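Local atomic coordinates of L-ribulose 3-epimerase (Methylomonas sp. DH-1, PDB entry 7CJ7), a protein that catalyses the reversible epimerisation of ketoses at C3 with manganese as cofactor, acting most strongly on L-ribulose and also on D-ribulose, D-allulose and D-fructose. Residues A13-G18 against D273-A278; K27-A32 against A53-L58. All coordinates share one frame; numbering follows the deposited sequence.

Interaction 1. Residues A13-G18 against D273-A278; sequences ALVWSG and DLAGKA
V15 and A275 mark the closest approach of the two backbones, their CA atoms 7.1 Å apart, where the short 3-10 turn 13-15 meets one side of the C-terminal helix 271-285. The methyl of A275 carries the contact on the helix side. It sits 3.5 Å from CZ2 of W16, oblique to the indole, and its CB also lies 4.0 Å from CG1 of V15. That valine methyl does double duty: chi1 of 165° sets CG1 opposite the backbone N and over the centre of the W16 ring, 3.7 Å above its plane; valine and tryptophan then meet the alanine as one apolar surface. A looser touch, V15 CG1 to L274 CD2 at 4.3 Å, extends the patch round the helix to the neighbouring residue. In this TIM barrel the turn belongs to the loop that follows the first strand, 8-12, and the partner helix follows the eighth, 242-245; the contact thus joins the two ends of the chain where the barrel closes. F245 of that last strand packs against both V15 and L274. The turn itself is held by the carbonyl of A13, which takes the N-H groups of both W16 and S17. Away from the contact, one helical turn apart, K277 NZ forms a salt bridge to D273 OD2 at 3.0 Å, using the syn lone pair of that oxygen, and Y219 hydrogen-bonds to the same carboxylate atom.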
loop_
_atom_site.group_PDB
_atom_site.type_symbol
_atom_site.label_atom_id
_atom_site.label_comp_id
_atom_site.label_asym_id
_atom_site.label_seq_id
_atom_site.Cartn_x
_atom_site.Cartn_y
_atom_site.Cartn_z
ATOM N N ALA A 13 20.885 2.222 0.908
ATOM C CA ALA A 13 21.835 1.090 0.996
ATOM C C ALA A 13 21.252 -0.159 0.321
ATOM O O ALA A 13 22.037 -0.914 -0.288
ATOM C CB ALA A 13 22.180 0.837 2.440
ATOM N N LEU A 14 19.931 -0.366 0.402
ATOM C CA LEU A 14 19.264 -1.619 -0.053
ATOM C C LEU A 14 19.252 -1.708 -1.581
ATOM O O LEU A 14 18.773 -2.736 -2.119
ATOM C CB LEU A 14 17.838 -1.662 0.496
ATOM C CG LEU A 14 17.627 -2.587 1.693
ATOM C CD1 LEU A 14 17.642 -4.045 1.253
ATOM C CD2 LEU A 14 18.672 -2.330 2.766
ATOM N N VAL A 15 19.711 -0.663 -2.263
ATOM C CA VAL A 15 19.927 -0.727 -3.733
ATOM C C VAL A 15 21.094 -1.685 -3.992
ATOM O O VAL A 15 21.086 -2.330 -5.053
ATOM C CB VAL A 15 20.153 0.667 -4.334
ATOM C CG1 VAL A 15 20.720 0.588 -5.738
ATOM C CG2 VAL A 15 18.861 1.468 -4.326
ATOM N N TRP A 16 22.007 -1.829 -3.023
ATOM C CA TRP A 16 23.288 -2.555 -3.210
ATOM C C TRP A 16 23.445 -3.731 -2.242
ATOM O O TRP A 16 23.980 -4.758 -2.684
ATOM C CB TRP A 16 24.477 -1.602 -3.101
ATOM C CG TRP A 16 24.567 -0.604 -4.211
ATOM C CD1 TRP A 16 25.100 -0.790 -5.455
ATOM C CD2 TRP A 16 24.153 0.770 -4.151
ATOM N NE1 TRP A 16 25.032 0.374 -6.176
ATOM C CE2 TRP A 16 24.461 1.349 -5.399
ATOM C CE3 TRP A 16 23.569 1.568 -3.160
ATOM C CZ2 TRP A 16 24.171 2.680 -5.690
ATOM C CZ3 TRP A 16 23.289 2.883 -3.451
ATOM C CH2 TRP A 16 23.596 3.428 -4.693
ATOM N N SER A 17 23.082 -3.572 -0.970
ATOM C CA SER A 17 23.407 -4.537 0.113
ATOM C C SER A 17 22.220 -4.725 1.060
ATOM O O SER A 17 21.639 -3.725 1.470
ATOM C CB SER A 17 24.623 -4.104 0.888
ATOM O OG SER A 17 25.768 -4.083 0.055
ATOM N N GLY A 18 21.931 -5.973 1.428
ATOM C CA GLY A 18 20.868 -6.322 2.389
ATOM C C GLY A 18 21.356 -6.299 3.829
ATOM O O GLY A 18 20.513 -6.336 4.739
ATOM N N ASP A 273 23.012 -0.670 -12.817
ATOM C CA ASP A 273 22.137 -0.183 -13.915
ATOM C C ASP A 273 20.982 0.607 -13.292
ATOM O O ASP A 273 20.683 1.735 -13.740
ATOM C CB ASP A 273 21.622 -1.344 -14.761
ATOM C CG ASP A 273 20.791 -0.864 -15.932
ATOM O OD1 ASP A 273 21.382 -0.271 -16.843
ATOM O OD2 ASP A 273 19.563 -1.058 -15.902
ATOM N N LEU A 274 20.345 0.020 -12.289
ATOM C CA LEU A 274 19.185 0.634 -11.601
ATOM C C LEU A 274 19.601 1.993 -11.031
ATOM O O LEU A 274 18.909 2.975 -11.318
ATOM C CB LEU A 274 18.694 -0.297 -10.496
ATOM C CG LEU A 274 17.561 0.283 -9.653
ATOM C CD1 LEU A 274 16.239 0.210 -10.400
ATOM C CD2 LEU A 274 17.472 -0.429 -8.315
ATOM N N ALA A 275 20.696 2.043 -10.264
ATOM C CA ALA A 275 21.147 3.257 -9.539
ATOM C C ALA A 275 21.623 4.330 -10.526
ATOM O O ALA A 275 21.332 5.514 -10.303
ATOM C CB ALA A 275 22.232 2.902 -8.560
ATOM N N GLY A 276 22.340 3.940 -11.579
ATOM C CA GLY A 276 22.827 4.891 -12.595
ATOM C C GLY A 276 21.664 5.529 -13.334
ATOM O O GLY A 276 21.665 6.770 -13.507
ATOM N N LYS A 277 20.691 4.712 -13.745
ATOM C CA LYS A 277 19.518 5.194 -14.509
ATOM C C LYS A 277 18.669 6.085 -13.600
ATOM O O LYS A 277 18.126 7.072 -14.108
ATOM C CB LYS A 277 18.715 4.025 -15.076
ATOM C CG LYS A 277 19.328 3.410 -16.326
ATOM C CD LYS A 277 18.490 2.323 -16.930
ATOM C CE LYS A 277 19.045 1.795 -18.235
ATOM N NZ LYS A 277 18.744 0.353 -18.368
ATOM N N ALA A 278 18.562 5.752 -12.308
ATOM C CA ALA A 278 17.762 6.533 -11.333
ATOM C C ALA A 278 18.368 7.928 -11.195
ATOM O O ALA A 278 17.612 8.909 -11.218
ATOM C CB ALA A 278 17.697 5.844 -9.998
#

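Interaction 2. Residues K27-A32 against A53-L58; sequences KAIAGA and ALTKDL. With MG (magnesium ion), chain E.
I29 and L58 meet with their side chains crossing at about a right angle, the main apolar touch here between helices 22-35 and 52-61, neighbours in the outer layer of the TIM barrel that follow its first two strands. The isoleucine reaches across with its long branch: CD1 comes within 3.5 Å of L58 CB and 4.2 Å of L58 CD1, meeting the leucine at its root as well as at one of its methyls. The other branch, CG2, which chi1 of -73° leaves anti to the backbone N, faces the L58 carbonyl oxygen at 3.7 Å. I29 CD1 also brushes T55 CG2 at 4.3 Å, while the threonine hydroxyl is engaged elsewhere, by W20 NE1 and the carbonyl of D51. Cutting I29 back to an alanine is likely to leave L58 CB and T55 CG2 without the methyl they share and to open a gap between the helices. Y62 adds to the packing round I29, and A25 and R26 touch L58 from the first helix. On the outward side of helix 52-61, D57 carries a magnesium ion remote from the manganese site. D57 OD1 binds the metal at 2.0 Å, and of its four water ligands water 1 donates a hydrogen bond to A53 O.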
loop_
_atom_site.group_PDB
_atom_site.type_symbol
_atom_site.label_atom_id
_atom_site.label_comp_id
_atom_site.label_asym_id
_atom_site.label_seq_id
_atom_site.Cartn_x
_atom_site.Cartn_y
_atom_site.Cartn_z
ATOM N N LYS A 27 30.645 -2.722 -0.638
ATOM C CA LYS A 27 29.882 -2.954 -1.887
ATOM C C LYS A 27 28.950 -1.762 -2.108
ATOM O O LYS A 27 28.942 -1.209 -3.231
ATOM C CB LYS A 27 29.113 -4.272 -1.776
ATOM C CG LYS A 27 28.406 -4.743 -3.031
ATOM C CD LYS A 27 28.008 -6.192 -2.879
ATOM C CE LYS A 27 27.359 -6.795 -4.101
ATOM N NZ LYS A 27 25.948 -6.357 -4.229
ATOM N N ALA A 28 28.223 -1.360 -1.063
ATOM C CA ALA A 28 27.207 -0.287 -1.137
ATOM C C ALA A 28 27.896 1.065 -1.361
ATOM O O ALA A 28 27.431 1.840 -2.206
ATOM C CB ALA A 28 26.358 -0.292 0.108
ATOM N N ILE A 29 28.969 1.339 -0.624
ATOM C CA ILE A 29 29.665 2.656 -0.689
ATOM C C ILE A 29 30.359 2.773 -2.049
ATOM O O ILE A 29 30.185 3.809 -2.713
ATOM C CB ILE A 29 30.592 2.846 0.525
ATOM C CG1 ILE A 29 29.752 3.107 1.779
ATOM C CG2 ILE A 29 31.606 3.954 0.275
ATOM C CD1 ILE A 29 30.515 3.051 3.083
ATOM N N ALA A 30 31.041 1.723 -2.496
ATOM C CA ALA A 30 31.695 1.693 -3.824
ATOM C C ALA A 30 30.627 1.863 -4.914
ATOM O O ALA A 30 30.861 2.627 -5.868
ATOM C CB ALA A 30 32.493 0.421 -3.988
ATOM N N GLY A 31 29.468 1.216 -4.748
ATOM C CA GLY A 31 28.348 1.286 -5.706
ATOM C C GLY A 31 27.795 2.698 -5.834
ATOM O O GLY A 31 27.667 3.190 -6.967
ATOM N N ALA A 32 27.464 3.339 -4.711
ATOM C CA ALA A 32 26.939 4.722 -4.679
ATOM C C ALA A 32 27.967 5.690 -5.280
ATOM O O ALA A 32 27.569 6.548 -6.090
ATOM C CB ALA A 32 26.564 5.090 -3.273
ATOM N N ALA A 53 33.726 2.788 12.813
ATOM C CA ALA A 53 35.090 3.189 12.401
ATOM C C ALA A 53 35.371 2.686 10.975
ATOM O O ALA A 53 35.901 3.461 10.152
ATOM C CB ALA A 53 36.091 2.682 13.401
ATOM N N LEU A 54 34.994 1.446 10.673
ATOM C CA LEU A 54 35.235 0.825 9.347
ATOM C C LEU A 54 34.419 1.589 8.302
ATOM O O LEU A 54 34.971 1.924 7.241
ATOM C CB LEU A 54 34.834 -0.649 9.416
ATOM C CG LEU A 54 35.112 -1.479 8.169
ATOM C CD1 LEU A 54 35.270 -2.944 8.536
ATOM C CD2 LEU A 54 34.010 -1.315 7.144
ATOM N N THR A 55 33.166 1.919 8.617
ATOM C CA THR A 55 32.263 2.645 7.687
ATOM C C THR A 55 32.856 4.031 7.423
ATOM O O THR A 55 32.878 4.449 6.258
ATOM C CB THR A 55 30.832 2.713 8.226
ATOM O OG1 THR A 55 30.341 1.377 8.316
ATOM C CG2 THR A 55 29.913 3.541 7.357
ATOM N N LYS A 56 33.295 4.725 8.472
ATOM C CA LYS A 56 33.943 6.054 8.343
ATOM C C LYS A 56 35.127 5.962 7.359
ATOM O O LYS A 56 35.206 6.801 6.453
ATOM C CB LYS A 56 34.331 6.545 9.740
ATOM C CG LYS A 56 35.092 7.853 9.766
ATOM C CD LYS A 56 34.649 8.818 8.716
ATOM C CE LYS A 56 33.552 9.752 9.171
ATOM N NZ LYS A 56 33.816 11.130 8.695
ATOM N N ASP A 57 36.001 4.966 7.509
ATOM C CA ASP A 57 37.174 4.760 6.618
ATOM C C ASP A 57 36.697 4.573 5.170
ATOM O O ASP A 57 37.343 5.127 4.255
ATOM C CB ASP A 57 38.015 3.565 7.066
ATOM C CG ASP A 57 38.797 3.788 8.346
ATOM O OD1 ASP A 57 38.894 4.964 8.788
ATOM O OD2 ASP A 57 39.330 2.783 8.881
ATOM N N LEU A 58 35.610 3.827 4.959
ATOM C CA LEU A 58 35.070 3.556 3.597
ATOM C C LEU A 58 34.547 4.863 2.999
ATOM O O LEU A 58 34.811 5.124 1.808
ATOM C CB LEU A 58 33.973 2.492 3.659
ATOM C CG LEU A 58 34.471 1.071 3.899
ATOM C CD1 LEU A 58 33.312 0.137 4.214
ATOM C CD2 LEU A 58 35.269 0.575 2.703
HETATM MG MG MG E . 39.225 5.823 10.575
HETATM O O HOH W 1 37.539 5.419 11.356
HETATM O O HOH W 2 39.940 3.492 11.192
HETATM O O HOH W 3 40.144 6.706 12.347
HETATM O O HOH W 4 38.920 7.600 9.772
#

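From the N terminus the chain runs up strand 8-12 into the turn 13-18, then through helix 22-35 and strand 39-43 to helix 52-61. Here interaction 2 closes a short loop, bringing together the first two helices of the barrel's outer layer. Only after the other six strands does helix 271-285 return to the 13-18 turn, so interaction 1 closes a long loop within which interaction 2 is nested. The two touch directly through W16: its carbonyl oxygen is 3.0 Å from K27 NZ, a probable hydrogen bond, and its side chain packs on A28, G31 and A32. Helix 22-35 thereby lies between the chain-end closure and helix 52-61.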